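Local coordinates for giardin subunit alpha-1 (Giardia intestinalis, PDB 4EVF), which binds calcium and, in a calcium-dependent way, phospholipids including phosphatidylserine, as an annexin, and is involved in parasite attachment to the intestinal mucosa and in cytoskeletal reorganisation, at residues Y233-A238 with G270-D275; D275-F280 with I287-W292; D125-V130 with L139-M144; R83-G88 with M93-T98. All blocks are in the same frame, centred on the assembly; numbering follows the deposited sequence.

Contact 1 of 4, residues Y233-A238 with G270-D275; sequences YLINCA and GDMGTD
Ile235 and Met272 make the apolar side of this contact, which joins helix 227-240 to the start of helix 272-279 within the all-helical fourth annexin repeat. Their side chains cross at about a right angle. CD1 of Ile235 lies 4.0 Å from SD of Met272, with the Met272 methyl CE equally near. Met272 runs with CG anti to the backbone N (chi1 -175°) and bends only at its last torsion, which brings sulfur and methyl together against the isoleucine. Ile235 also packs on Met248 and Ile251 of helix 245-255, so the pair belongs to the interior of the repeat.

The polar side is indirect. ND2 of Asn236 and OD2 of Asp275 stand 4.3 Å apart and do not bond each other; instead the hydroxyl of Tyr266 hydrogen-bonds both and bridges the two helices. OD1 of the same aspartate is taken by a salt bridge to Arg278.

A glycine and a side-chain cap mark the start of helix 272-279. Gly270 has phi 162° and psi -138°, angles at which a CB would press against the preceding carbonyl oxygen. Asp271 follows as the N-cap. Its OD2 accepts twice from Thr274: from OG1 at 2.9 Å, above the carboxylate plane, and from the amide N at 2.8 Å, on the anti side.

Contact 2 of 4, residues D275-F280 with I287-W292; sequences DIERCF and ILRTLW
Leu288 sets its CD1 methyl squarely over one face of the Phe280 ring, 3.8 Å from the ring centroid and 6° off the normal, a CH-pi contact. Beside it, CG2 of Ile276 fits between two neighbours on the facing helix, 4.0 Å from CB of Leu288 and 3.9 Å from CG of Arg289. Ile276 meets the leucine at about a right angle but slides past the arginine in the opposite direction. At the exposed margin Glu277 approaches Arg289. OE2 and NH1 form a long salt bridge at most, and a doubtful one, because NH1 is crowded in the model. Arg289 has a firmer partner in its NE bond to the carbonyl of Val294.

Further out, the ring edge of Phe280 carries the carbonyl O of Ile276 in its plane, and Met248 of helix 245-255 packs on Phe280, Leu288 and Trp292. Trp292 in turn hydrogen-bonds OG1 of Thr252 through its indole NE1. The two helix segments run antiparallel at 161°, with axes 9.9 Å apart, inside the fourth annexin repeat. With no hydrogen bond between them, their cohesion rests mainly on apolar packing, and the doubtful ion pair at the margin can be given little weight.

Contact 3 of 4, residues D125-V130 with L139-M144; sequences DFMKDV and LMEKWM
The Phe126 ring is sandwiched: SD of Met144 lies over one face, 4.2 Å from the ring centroid and 20° off the normal, while CG2 of Val130 covers the opposite face toward the rim. Two more sulfurs meet the edge. SD of Met127 lies in the ring plane, and SD of Met140 approaches CZ of Phe126 at 3.8 Å. The methionines at 140 and 144 thus make Met-aromatic contacts of two kinds, edge and face, with one ring. They join helices 122-130 and 135-145 in the predicted second annexin repeat, whose segments run antiparallel, at 176°, with axes 11.0 Å apart. Phe126 reaches across with CG anti to the backbone N (chi1 -168°). Met140, extended beyond CG, runs at about a right angle to the Phe126 side chain; Met144 bends at its last torsion.

Helix 92-100 closes the cluster, with Phe95 packing on Phe126, Val130 and Met140 and with Val99 touching Met144. At the margin, Glu141 runs extended to a salt bridge between its OE2 and NH2 of Arg132. The Met127 chain, bent at both outer torsions, crosses the aliphatic part of that glutamate and sets its SD 3.7 Å from CB of Glu141.

Contact 4 of 4, residues R83-G88 with M93-T98; sequences RDALSG and MAFFDT
The CB methyl of Ala85 points toward helix 92-100 and meets two residues there: CB of Ala94 at 3.8 Å and CE1 of Phe95 at 3.6 Å. Small side chains let the backbones come near, with CA of Ala85 and CA of Ala94 6.0 Å apart. Leu86 takes the next position, crossing Phe95 at about a right angle and resting CD2 3.8 Å from CZ of the ring. Both aliphatic groups come obliquely to the CE1-CZ side of the ring. The ring is placed there by CG standing anti to the carbonyl carbon (chi1 -73°), and beyond the two segments it meets the Phe126 ring, linking this contact to helix 122-130.

Polar groups serve each helix separately. OG1 of Thr98 folds back onto the carbonyl O of Ala94, at 2.8 Å and above the carbonyl plane; that oxygen also accepts from the Thr98 amide. On the other helix, OG of Ser87 bonds the carbonyl O of Asp84 at 2.7 Å, three residues back and only slightly tilted from the carbonyl plane. The short connection is tied in by Asp91, whose OD1 accepts from the amide N of Ala94 and whose backbone bonds that of Ala85. On the far side Asp97 makes salt bridges to Arg247 and Arg250.

The axes of segments 83-87 and 93-98 lie 9.5 Å apart with a crossing angle of -161°, an antiparallel helical hairpin of the kind from which annexin repeats are built.

Contacts 1 and 2 share helix 272-279 and Asp275 in the fourth repeat; they meet where Ile235 packs on Trp292. Contacts 3 and 4 form a second pair in the second repeat, joined where Phe95 meets Phe126 and Val130; contact 3 lies across the chain's centre from contacts 1 and 2. The centres of contacts 2 and 3 lie about 32 Å apart. Contact 4 touches contact 1 through Asp97 and Leu234, bringing the two repeats together. Contacts 2, 3 and 4 are buried, contact 1 only partly. Contact 4 sets methyl groups against an aromatic ring, contact 3 sulfurs against one; contact 1 adds a tyrosine bridge and contact 2 a charged margin.

Contact 1 of 4, residues Y233-A238 with G270-D275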
loop_
_atom_site.group_PDB
_atom_site.type_symbol
_atom_site.label_atom_id
_atom_site.label_comp_id
_atom_site.label_asym_id
_atom_site.label_seq_id
_atom_site.Cartn_x
_atom_site.Cartn_y
_atom_site.Cartn_z
ATOM N N TYR A 233 -0.440 -3.097 9.453
ATOM C CA TYR A 233 -0.709 -1.850 10.166
ATOM C C TYR A 233 -1.798 -0.986 9.515
ATOM O O TYR A 233 -2.688 -0.451 10.183
ATOM C CB TYR A 233 0.588 -1.044 10.281
ATOM C CG TYR A 233 0.383 0.347 10.857
ATOM C CD1 TYR A 233 -0.055 0.516 12.169
ATOM C CD2 TYR A 233 0.630 1.485 10.097
ATOM C CE1 TYR A 233 -0.245 1.774 12.706
ATOM C CE2 TYR A 233 0.438 2.763 10.634
ATOM C CZ TYR A 233 -0.003 2.892 11.941
ATOM O OH TYR A 233 -0.203 4.145 12.499
ATOM N N LEU A 234 -1.703 -0.815 8.204
ATOM C CA LEU A 234 -2.690 -0.028 7.501
ATOM C C LEU A 234 -4.035 -0.764 7.454
ATOM O O LEU A 234 -5.082 -0.140 7.504
ATOM C CB LEU A 234 -2.182 0.328 6.094
ATOM C CG LEU A 234 -1.030 1.341 5.932
ATOM C CD1 LEU A 234 -0.537 1.531 4.490
ATOM C CD2 LEU A 234 -1.334 2.685 6.586
ATOM N N ILE A 235 -4.116 -2.022 7.583
ATOM C CA ILE A 235 -5.410 -2.720 7.647
ATOM C C ILE A 235 -6.028 -2.566 9.021
ATOM O O ILE A 235 -7.232 -2.351 9.152
ATOM C CB ILE A 235 -5.263 -4.208 7.294
ATOM C CG1 ILE A 235 -5.036 -4.348 5.789
ATOM C CG2 ILE A 235 -6.485 -5.012 7.726
ATOM C CD1 ILE A 235 -4.673 -5.767 5.376
ATOM N N ASN A 236 -5.186 -2.641 10.044
ATOM C CA ASN A 236 -5.646 -2.402 11.403
ATOM C C ASN A 236 -6.197 -0.965 11.571
ATOM O O ASN A 236 -7.251 -0.764 12.182
ATOM C CB ASN A 236 -4.520 -2.724 12.390
ATOM C CG ASN A 236 -4.947 -2.566 13.833
ATOM O OD1 ASN A 236 -4.548 -1.609 14.501
ATOM N ND2 ASN A 236 -5.762 -3.501 14.322
ATOM N N CYS A 237 -5.487 0.016 11.015
ATOM C CA CYS A 237 -5.952 1.396 10.989
ATOM C C CYS A 237 -7.334 1.480 10.349
ATOM O O CYS A 237 -8.239 2.104 10.905
ATOM C CB CYS A 237 -4.972 2.310 10.239
ATOM S SG CYS A 237 -3.326 2.522 10.989
ATOM N N ALA A 238 -7.500 0.853 9.185
ATOM C CA ALA A 238 -8.799 0.844 8.517
ATOM C C ALA A 238 -9.878 0.215 9.391
ATOM O O ALA A 238 -11.018 0.683 9.422
ATOM C CB ALA A 238 -8.714 0.107 7.159
ATOM N N GLY A 270 -4.313 -8.557 16.419
ATOM C CA GLY A 270 -5.347 -9.524 16.752
ATOM C C GLY A 270 -5.491 -10.558 15.650
ATOM O O GLY A 270 -4.495 -11.034 15.092
ATOM N N ASP A 271 -6.738 -10.894 15.336
ATOM C CA ASP A 271 -7.058 -11.806 14.250
ATOM C C ASP A 271 -7.638 -10.978 13.122
ATOM O O ASP A 271 -8.701 -10.375 13.274
ATOM C CB ASP A 271 -8.088 -12.837 14.705
ATOM C CG ASP A 271 -8.393 -13.862 13.636
ATOM O OD1 ASP A 271 -7.545 -14.759 13.436
ATOM O OD2 ASP A 271 -9.462 -13.769 12.990
ATOM N N MET A 272 -6.939 -10.933 11.992
ATOM C CA MET A 272 -7.358 -10.065 10.903
ATOM C C MET A 272 -8.746 -10.413 10.382
ATOM O O MET A 272 -9.574 -9.527 10.177
ATOM C CB MET A 272 -6.338 -10.070 9.764
ATOM C CG MET A 272 -6.675 -9.089 8.664
ATOM S SD MET A 272 -5.489 -9.153 7.306
ATOM C CE MET A 272 -4.072 -8.557 8.170
ATOM N N GLY A 273 -8.999 -11.699 10.170
ATOM C CA GLY A 273 -10.309 -12.156 9.738
ATOM C C GLY A 273 -11.438 -11.689 10.645
ATOM O O GLY A 273 -12.446 -11.139 10.178
ATOM N N THR A 274 -11.273 -11.907 11.945
ATOM C CA THR A 274 -12.259 -11.467 12.931
ATOM C C THR A 274 -12.476 -9.957 12.916
ATOM O O THR A 274 -13.615 -9.487 12.967
ATOM C CB THR A 274 -11.852 -11.907 14.351
ATOM O OG1 THR A 274 -11.888 -13.337 14.423
ATOM C CG2 THR A 274 -12.799 -11.314 15.403
ATOM N N ASP A 275 -11.384 -9.195 12.845
ATOM C CA ASP A 275 -11.471 -7.735 12.823
ATOM C C ASP A 275 -12.175 -7.184 11.588
ATOM O O ASP A 275 -12.969 -6.245 11.683
ATOM C CB ASP A 275 -10.084 -7.095 12.972
ATOM C CG ASP A 275 -9.516 -7.264 14.371
ATOM O OD1 ASP A 275 -10.253 -7.760 15.251
ATOM O OD2 ASP A 275 -8.336 -6.908 14.591
#

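Contact 2 of 4, residues D275-F280 with I287-W292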
loop_
_atom_site.group_PDB
_atom_site.type_symbol
_atom_site.label_atom_id
_atom_site.label_comp_id
_atom_site.label_asym_id
_atom_site.label_seq_id
_atom_site.Cartn_x
_atom_site.Cartn_y
_atom_site.Cartn_z
ATOM N N ASP A 275 -11.384 -9.195 12.845
ATOM C CA ASP A 275 -11.471 -7.735 12.823
ATOM C C ASP A 275 -12.175 -7.184 11.588
ATOM O O ASP A 275 -12.969 -6.245 11.683
ATOM C CB ASP A 275 -10.084 -7.095 12.972
ATOM C CG ASP A 275 -9.516 -7.264 14.371
ATOM O OD1 ASP A 275 -10.253 -7.760 15.251
ATOM O OD2 ASP A 275 -8.336 -6.908 14.591
ATOM N N ILE A 276 -11.878 -7.751 10.421
ATOM C CA ILE A 276 -12.557 -7.312 9.208
ATOM C C ILE A 276 -14.041 -7.619 9.310
ATOM O O ILE A 276 -14.892 -6.836 8.874
ATOM C CB ILE A 276 -11.983 -7.990 7.959
ATOM C CG1 ILE A 276 -10.598 -7.411 7.653
ATOM C CG2 ILE A 276 -12.930 -7.797 6.785
ATOM C CD1 ILE A 276 -9.838 -8.140 6.522
ATOM N N GLU A 277 -14.336 -8.769 9.899
ATOM C CA GLU A 277 -15.707 -9.216 10.084
ATOM C C GLU A 277 -16.498 -8.168 10.856
ATOM O O GLU A 277 -17.604 -7.775 10.474
ATOM C CB GLU A 277 -15.703 -10.536 10.854
ATOM C CG GLU A 277 -16.253 -11.700 10.078
ATOM C CD GLU A 277 -17.749 -11.617 9.917
ATOM O OE1 GLU A 277 -18.408 -11.107 10.847
ATOM O OE2 GLU A 277 -18.265 -12.053 8.866
ATOM N N ARG A 278 -15.899 -7.691 11.935
ATOM C CA ARG A 278 -16.572 -6.746 12.811
ATOM C C ARG A 278 -16.710 -5.364 12.179
ATOM O O ARG A 278 -17.784 -4.756 12.214
ATOM C CB ARG A 278 -15.814 -6.645 14.130
ATOM C CG ARG A 278 -16.498 -5.765 15.154
ATOM C CD ARG A 278 -15.657 -5.622 16.408
ATOM N NE ARG A 278 -14.542 -4.716 16.193
ATOM C CZ ARG A 278 -13.289 -5.118 16.026
ATOM N NH1 ARG A 278 -13.007 -6.412 16.081
ATOM N NH2 ARG A 278 -12.325 -4.229 15.830
ATOM N N CYS A 279 -15.624 -4.885 11.582
ATOM C CA CYS A 279 -15.513 -3.480 11.211
ATOM C C CYS A 279 -16.130 -3.115 9.866
ATOM O O CYS A 279 -16.476 -1.957 9.636
ATOM C CB CYS A 279 -14.042 -3.050 11.279
ATOM S SG CYS A 279 -13.358 -3.321 12.943
ATOM N N PHE A 280 -16.284 -4.107 8.993
ATOM C CA PHE A 280 -16.848 -3.889 7.660
ATOM C C PHE A 280 -18.237 -4.524 7.484
ATOM O O PHE A 280 -18.561 -5.503 8.147
ATOM C CB PHE A 280 -15.854 -4.381 6.594
ATOM C CG PHE A 280 -14.610 -3.549 6.535
ATOM C CD1 PHE A 280 -14.525 -2.474 5.665
ATOM C CD2 PHE A 280 -13.552 -3.805 7.385
ATOM C CE1 PHE A 280 -13.396 -1.678 5.630
ATOM C CE2 PHE A 280 -12.416 -3.012 7.358
ATOM C CZ PHE A 280 -12.342 -1.947 6.481
ATOM N N ILE A 287 -15.788 -9.994 0.896
ATOM C CA ILE A 287 -14.899 -9.685 -0.210
ATOM C C ILE A 287 -13.472 -9.522 0.307
ATOM O O ILE A 287 -12.554 -10.152 -0.211
ATOM C CB ILE A 287 -15.350 -8.432 -0.971
ATOM C CG1 ILE A 287 -16.659 -8.713 -1.717
ATOM C CG2 ILE A 287 -14.253 -7.964 -1.929
ATOM C CD1 ILE A 287 -17.310 -7.481 -2.308
ATOM N N LEU A 288 -13.290 -8.696 1.341
ATOM C CA LEU A 288 -11.951 -8.467 1.879
ATOM C C LEU A 288 -11.322 -9.740 2.453
ATOM O O LEU A 288 -10.162 -10.052 2.156
ATOM C CB LEU A 288 -11.947 -7.331 2.919
ATOM C CG LEU A 288 -12.278 -5.906 2.467
ATOM C CD1 LEU A 288 -12.230 -4.931 3.668
ATOM C CD2 LEU A 288 -11.353 -5.430 1.332
ATOM N N ARG A 289 -12.082 -10.484 3.243
ATOM C CA ARG A 289 -11.585 -11.715 3.815
ATOM C C ARG A 289 -11.173 -12.727 2.724
ATOM O O ARG A 289 -10.248 -13.434 2.887
ATOM C CB ARG A 289 -12.546 -12.362 4.815
ATOM C CG ARG A 289 -12.688 -11.668 6.158
ATOM C CD ARG A 289 -13.710 -12.350 7.044
ATOM N NE ARG A 289 -13.070 -13.400 7.782
ATOM C CZ ARG A 289 -13.612 -14.100 8.757
ATOM N NH1 ARG A 289 -14.819 -13.860 9.160
ATOM N NH2 ARG A 289 -12.915 -15.022 9.349
ATOM N N THR A 290 -11.878 -12.773 1.627
ATOM C CA THR A 290 -11.497 -13.634 0.509
ATOM C C THR A 290 -10.137 -13.201 -0.056
ATOM O O THR A 290 -9.205 -14.008 -0.177
ATOM C CB THR A 290 -12.550 -13.603 -0.612
ATOM O OG1 THR A 290 -13.829 -13.980 -0.086
ATOM C CG2 THR A 290 -12.167 -14.563 -1.732
ATOM N N LEU A 291 -10.027 -11.919 -0.385
ATOM C CA LEU A 291 -8.815 -11.385 -1.008
ATOM C C LEU A 291 -7.584 -11.496 -0.119
ATOM O O LEU A 291 -6.482 -11.715 -0.625
ATOM C CB LEU A 291 -9.022 -9.943 -1.478
ATOM C CG LEU A 291 -10.089 -9.737 -2.562
ATOM C CD1 LEU A 291 -10.517 -8.275 -2.666
ATOM C CD2 LEU A 291 -9.588 -10.257 -3.920
ATOM N N TRP A 292 -7.766 -11.361 1.198
ATOM C CA TRP A 292 -6.647 -11.393 2.136
ATOM C C TRP A 292 -6.385 -12.794 2.679
ATOM O O TRP A 292 -5.450 -13.011 3.440
ATOM C CB TRP A 292 -6.833 -10.372 3.265
ATOM C CG TRP A 292 -6.611 -8.980 2.793
ATOM C CD1 TRP A 292 -7.566 -8.056 2.469
ATOM C CD2 TRP A 292 -5.346 -8.360 2.539
ATOM N NE1 TRP A 292 -6.967 -6.894 2.045
ATOM C CE2 TRP A 292 -5.606 -7.050 2.090
ATOM C CE3 TRP A 292 -4.014 -8.779 2.674
ATOM C CZ2 TRP A 292 -4.589 -6.159 1.758
ATOM C CZ3 TRP A 292 -3.001 -7.887 2.345
ATOM C CH2 TRP A 292 -3.296 -6.594 1.890
#

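Contact 3 of 4, residues D125-V130 with L139-M144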
loop_
_atom_site.group_PDB
_atom_site.type_symbol
_atom_site.label_atom_id
_atom_site.label_comp_id
_atom_site.label_asym_id
_atom_site.label_seq_id
_atom_site.Cartn_x
_atom_site.Cartn_y
_atom_site.Cartn_z
ATOM N N ASP A 125 3.751 17.624 -9.385
ATOM C CA ASP A 125 2.373 17.851 -8.937
ATOM C C ASP A 125 2.221 17.604 -7.440
ATOM O O ASP A 125 1.508 18.325 -6.750
ATOM C CB ASP A 125 1.404 16.921 -9.670
ATOM C CG ASP A 125 0.779 17.562 -10.896
ATOM O OD1 ASP A 125 1.229 18.661 -11.303
ATOM O OD2 ASP A 125 -0.165 16.953 -11.457
ATOM N N PHE A 126 2.872 16.556 -6.953
ATOM C CA PHE A 126 2.818 16.195 -5.542
ATOM C C PHE A 126 3.437 17.285 -4.673
ATOM O O PHE A 126 2.782 17.825 -3.780
ATOM C CB PHE A 126 3.544 14.865 -5.310
ATOM C CG PHE A 126 3.308 14.274 -3.960
ATOM C CD1 PHE A 126 4.168 14.548 -2.909
ATOM C CD2 PHE A 126 2.230 13.427 -3.739
ATOM C CE1 PHE A 126 3.957 13.994 -1.651
ATOM C CE2 PHE A 126 2.017 12.868 -2.490
ATOM C CZ PHE A 126 2.882 13.155 -1.440
ATOM N N MET A 127 4.698 17.615 -4.930
ATOM C CA MET A 127 5.382 18.615 -4.106
ATOM C C MET A 127 4.715 19.998 -4.201
ATOM O O MET A 127 4.748 20.775 -3.247
ATOM C CB MET A 127 6.872 18.706 -4.446
ATOM C CG MET A 127 7.650 17.408 -4.226
ATOM S SD MET A 127 7.383 16.644 -2.605
ATOM C CE MET A 127 7.965 17.917 -1.482
ATOM N N LYS A 128 4.113 20.288 -5.353
ATOM C CA LYS A 128 3.346 21.512 -5.540
ATOM C C LYS A 128 2.324 21.669 -4.412
ATOM O O LYS A 128 2.233 22.718 -3.765
ATOM C CB LYS A 128 2.641 21.462 -6.898
ATOM C CG LYS A 128 1.545 22.507 -7.137
ATOM C CD LYS A 128 0.754 22.152 -8.400
ATOM C CE LYS A 128 -0.603 22.862 -8.464
ATOM N NZ LYS A 128 -0.461 24.333 -8.638
ATOM N N ASP A 129 1.576 20.606 -4.163
ATOM C CA ASP A 129 0.438 20.682 -3.254
ATOM C C ASP A 129 0.822 20.372 -1.813
ATOM O O ASP A 129 0.097 20.711 -0.885
ATOM C CB ASP A 129 -0.681 19.749 -3.716
ATOM C CG ASP A 129 -1.628 20.411 -4.730
ATOM O OD1 ASP A 129 -1.519 21.634 -4.954
ATOM O OD2 ASP A 129 -2.491 19.703 -5.294
ATOM N N VAL A 130 1.959 19.720 -1.633
ATOM C CA VAL A 130 2.411 19.320 -0.305
ATOM C C VAL A 130 3.406 20.305 0.335
ATOM O O VAL A 130 3.402 20.495 1.551
ATOM C CB VAL A 130 3.001 17.886 -0.334
ATOM C CG1 VAL A 130 3.871 17.639 0.869
ATOM C CG2 VAL A 130 1.871 16.855 -0.426
ATOM N N LEU A 139 10.513 13.876 3.836
ATOM C CA LEU A 139 10.701 12.427 3.749
ATOM C C LEU A 139 9.995 11.844 2.536
ATOM O O LEU A 139 10.553 10.979 1.860
ATOM C CB LEU A 139 10.264 11.710 5.033
ATOM C CG LEU A 139 10.460 10.185 5.075
ATOM C CD1 LEU A 139 11.909 9.759 4.850
ATOM C CD2 LEU A 139 9.958 9.638 6.415
ATOM N N MET A 140 8.776 12.303 2.250
ATOM C CA MET A 140 8.041 11.762 1.101
ATOM C C MET A 140 8.719 12.101 -0.222
ATOM O O MET A 140 8.757 11.276 -1.143
ATOM C CB MET A 140 6.572 12.203 1.090
ATOM C CG MET A 140 5.718 11.414 2.082
ATOM S SD MET A 140 3.949 11.716 1.866
ATOM C CE MET A 140 3.292 10.934 3.350
ATOM N N GLU A 141 9.273 13.300 -0.305
ATOM C CA GLU A 141 10.026 13.703 -1.494
ATOM C C GLU A 141 11.204 12.759 -1.739
ATOM O O GLU A 141 11.421 12.286 -2.856
ATOM C CB GLU A 141 10.550 15.129 -1.342
ATOM C CG GLU A 141 11.275 15.623 -2.578
ATOM C CD GLU A 141 11.720 17.059 -2.456
ATOM O OE1 GLU A 141 11.941 17.529 -1.323
ATOM O OE2 GLU A 141 11.846 17.719 -3.504
ATOM N N LYS A 142 11.964 12.491 -0.688
ATOM C CA LYS A 142 13.135 11.624 -0.801
ATOM C C LYS A 142 12.726 10.162 -1.006
ATOM O O LYS A 142 13.385 9.407 -1.712
ATOM C CB LYS A 142 14.001 11.772 0.447
ATOM C CG LYS A 142 15.343 11.069 0.370
ATOM C CD LYS A 142 16.469 12.040 0.666
ATOM C CE LYS A 142 16.196 12.800 1.942
ATOM N NZ LYS A 142 17.204 13.874 2.149
ATOM N N TRP A 143 11.618 9.771 -0.389
ATOM C CA TRP A 143 11.076 8.433 -0.580
ATOM C C TRP A 143 10.749 8.165 -2.044
ATOM O O TRP A 143 11.086 7.106 -2.586
ATOM C CB TRP A 143 9.813 8.250 0.254
ATOM C CG TRP A 143 9.407 6.829 0.405
ATOM C CD1 TRP A 143 8.612 6.104 -0.436
ATOM C CD2 TRP A 143 9.762 5.959 1.479
ATOM N NE1 TRP A 143 8.457 4.827 0.051
ATOM C CE2 TRP A 143 9.152 4.716 1.229
ATOM C CE3 TRP A 143 10.550 6.108 2.625
ATOM C CZ2 TRP A 143 9.300 3.620 2.094
ATOM C CZ3 TRP A 143 10.691 5.027 3.482
ATOM C CH2 TRP A 143 10.069 3.801 3.211
ATOM N N MET A 144 10.089 9.126 -2.680
ATOM C CA MET A 144 9.669 8.975 -4.076
ATOM C C MET A 144 10.853 8.786 -5.026
ATOM O O MET A 144 10.707 8.186 -6.098
ATOM C CB MET A 144 8.796 10.162 -4.509
ATOM C CG MET A 144 7.396 10.126 -3.886
ATOM S SD MET A 144 6.323 11.532 -4.206
ATOM C CE MET A 144 6.120 11.524 -5.976
#

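Contact 4 of 4, residues R83-G88 with M93-T98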
loop_
_atom_site.group_PDB
_atom_site.type_symbol
_atom_site.label_atom_id
_atom_site.label_comp_id
_atom_site.label_asym_id
_atom_site.label_seq_id
_atom_site.Cartn_x
_atom_site.Cartn_y
_atom_site.Cartn_z
ATOM N N ARG A 83 -3.689 11.076 -7.988
ATOM C CA ARG A 83 -4.431 12.213 -8.505
ATOM C C ARG A 83 -5.570 12.585 -7.551
ATOM O O ARG A 83 -5.732 13.749 -7.162
ATOM C CB ARG A 83 -5.025 11.863 -9.874
ATOM C CG ARG A 83 -4.552 12.763 -11.004
ATOM C CD ARG A 83 -4.942 14.208 -10.794
ATOM N NE ARG A 83 -4.107 15.091 -11.597
ATOM C CZ ARG A 83 -4.562 15.873 -12.570
ATOM N NH1 ARG A 83 -5.859 15.901 -12.859
ATOM N NH2 ARG A 83 -3.719 16.640 -13.246
ATOM N N ASP A 84 -6.375 11.592 -7.203
ATOM C CA ASP A 84 -7.504 11.795 -6.297
ATOM C C ASP A 84 -7.054 12.414 -4.968
ATOM O O ASP A 84 -7.685 13.349 -4.451
ATOM C CB ASP A 84 -8.205 10.470 -6.024
ATOM C CG ASP A 84 -8.958 9.939 -7.231
ATOM O OD1 ASP A 84 -9.619 8.891 -7.075
ATOM O OD2 ASP A 84 -8.902 10.563 -8.317
ATOM N N ALA A 85 -5.960 11.890 -4.419
ATOM C CA ALA A 85 -5.446 12.382 -3.145
ATOM C C ALA A 85 -5.029 13.844 -3.242
ATOM O O ALA A 85 -4.948 14.528 -2.232
ATOM C CB ALA A 85 -4.270 11.521 -2.654
ATOM N N LEU A 86 -4.767 14.317 -4.459
ATOM C CA LEU A 86 -4.303 15.682 -4.677
ATOM C C LEU A 86 -5.407 16.603 -5.181
ATOM O O LEU A 86 -5.238 17.820 -5.186
ATOM C CB LEU A 86 -3.133 15.713 -5.680
ATOM C CG LEU A 86 -1.807 15.106 -5.211
ATOM C CD1 LEU A 86 -0.800 14.952 -6.369
ATOM C CD2 LEU A 86 -1.209 15.900 -4.063
ATOM N N SER A 87 -6.524 16.022 -5.612
ATOM C CA SER A 87 -7.593 16.786 -6.260
ATOM C C SER A 87 -8.247 17.812 -5.321
ATOM O O SER A 87 -8.634 18.893 -5.757
ATOM C CB SER A 87 -8.648 15.846 -6.875
ATOM O OG SER A 87 -9.253 15.016 -5.895
ATOM N N GLY A 88 -8.365 17.472 -4.040
ATOM C CA GLY A 88 -8.915 18.381 -3.046
ATOM C C GLY A 88 -7.916 18.662 -1.942
ATOM O O GLY A 88 -6.716 18.769 -2.190
ATOM N N MET A 93 -3.890 10.092 4.457
ATOM C CA MET A 93 -4.043 8.656 4.586
ATOM C C MET A 93 -3.774 7.986 3.246
ATOM O O MET A 93 -3.047 6.998 3.179
ATOM C CB MET A 93 -5.429 8.284 5.119
ATOM C CG MET A 93 -5.572 8.550 6.622
ATOM S SD MET A 93 -7.213 8.115 7.235
ATOM C CE MET A 93 -8.209 9.339 6.392
ATOM N N ALA A 94 -4.342 8.550 2.187
ATOM C CA ALA A 94 -4.140 8.024 0.839
ATOM C C ALA A 94 -2.663 8.110 0.441
ATOM O O ALA A 94 -2.135 7.204 -0.222
ATOM C CB ALA A 94 -4.994 8.777 -0.154
ATOM N N PHE A 95 -2.004 9.198 0.839
ATOM C CA PHE A 95 -0.559 9.345 0.612
ATOM C C PHE A 95 0.193 8.118 1.133
ATOM O O PHE A 95 1.045 7.561 0.428
ATOM C CB PHE A 95 0.006 10.605 1.299
ATOM C CG PHE A 95 -0.368 11.908 0.629
ATOM C CD1 PHE A 95 -0.995 11.928 -0.605
ATOM C CD2 PHE A 95 -0.080 13.126 1.249
ATOM C CE1 PHE A 95 -1.339 13.135 -1.218
ATOM C CE2 PHE A 95 -0.409 14.333 0.644
ATOM C CZ PHE A 95 -1.043 14.337 -0.595
ATOM N N PHE A 96 -0.098 7.715 2.374
ATOM C CA PHE A 96 0.571 6.552 2.961
ATOM C C PHE A 96 0.348 5.311 2.102
ATOM O O PHE A 96 1.291 4.542 1.838
ATOM C CB PHE A 96 0.095 6.278 4.407
ATOM C CG PHE A 96 0.247 7.450 5.335
ATOM C CD1 PHE A 96 1.287 8.356 5.173
ATOM C CD2 PHE A 96 -0.671 7.663 6.358
ATOM C CE1 PHE A 96 1.417 9.446 6.026
ATOM C CE2 PHE A 96 -0.549 8.752 7.210
ATOM C CZ PHE A 96 0.497 9.643 7.045
ATOM N N ASP A 97 -0.901 5.118 1.679
ATOM C CA ASP A 97 -1.289 3.940 0.907
ATOM C C ASP A 97 -0.612 3.878 -0.463
ATOM O O ASP A 97 -0.290 2.803 -0.935
ATOM C CB ASP A 97 -2.811 3.874 0.721
ATOM C CG ASP A 97 -3.566 3.910 2.043
ATOM O OD1 ASP A 97 -2.919 3.736 3.103
ATOM O OD2 ASP A 97 -4.801 4.110 2.012
ATOM N N THR A 98 -0.424 5.036 -1.090
ATOM C CA THR A 98 -0.007 5.118 -2.491
ATOM C C THR A 98 1.506 5.339 -2.679
ATOM O O THR A 98 2.103 4.829 -3.632
ATOM C CB THR A 98 -0.799 6.228 -3.251
ATOM O OG1 THR A 98 -0.615 7.491 -2.607
ATOM C CG2 THR A 98 -2.292 5.916 -3.293
#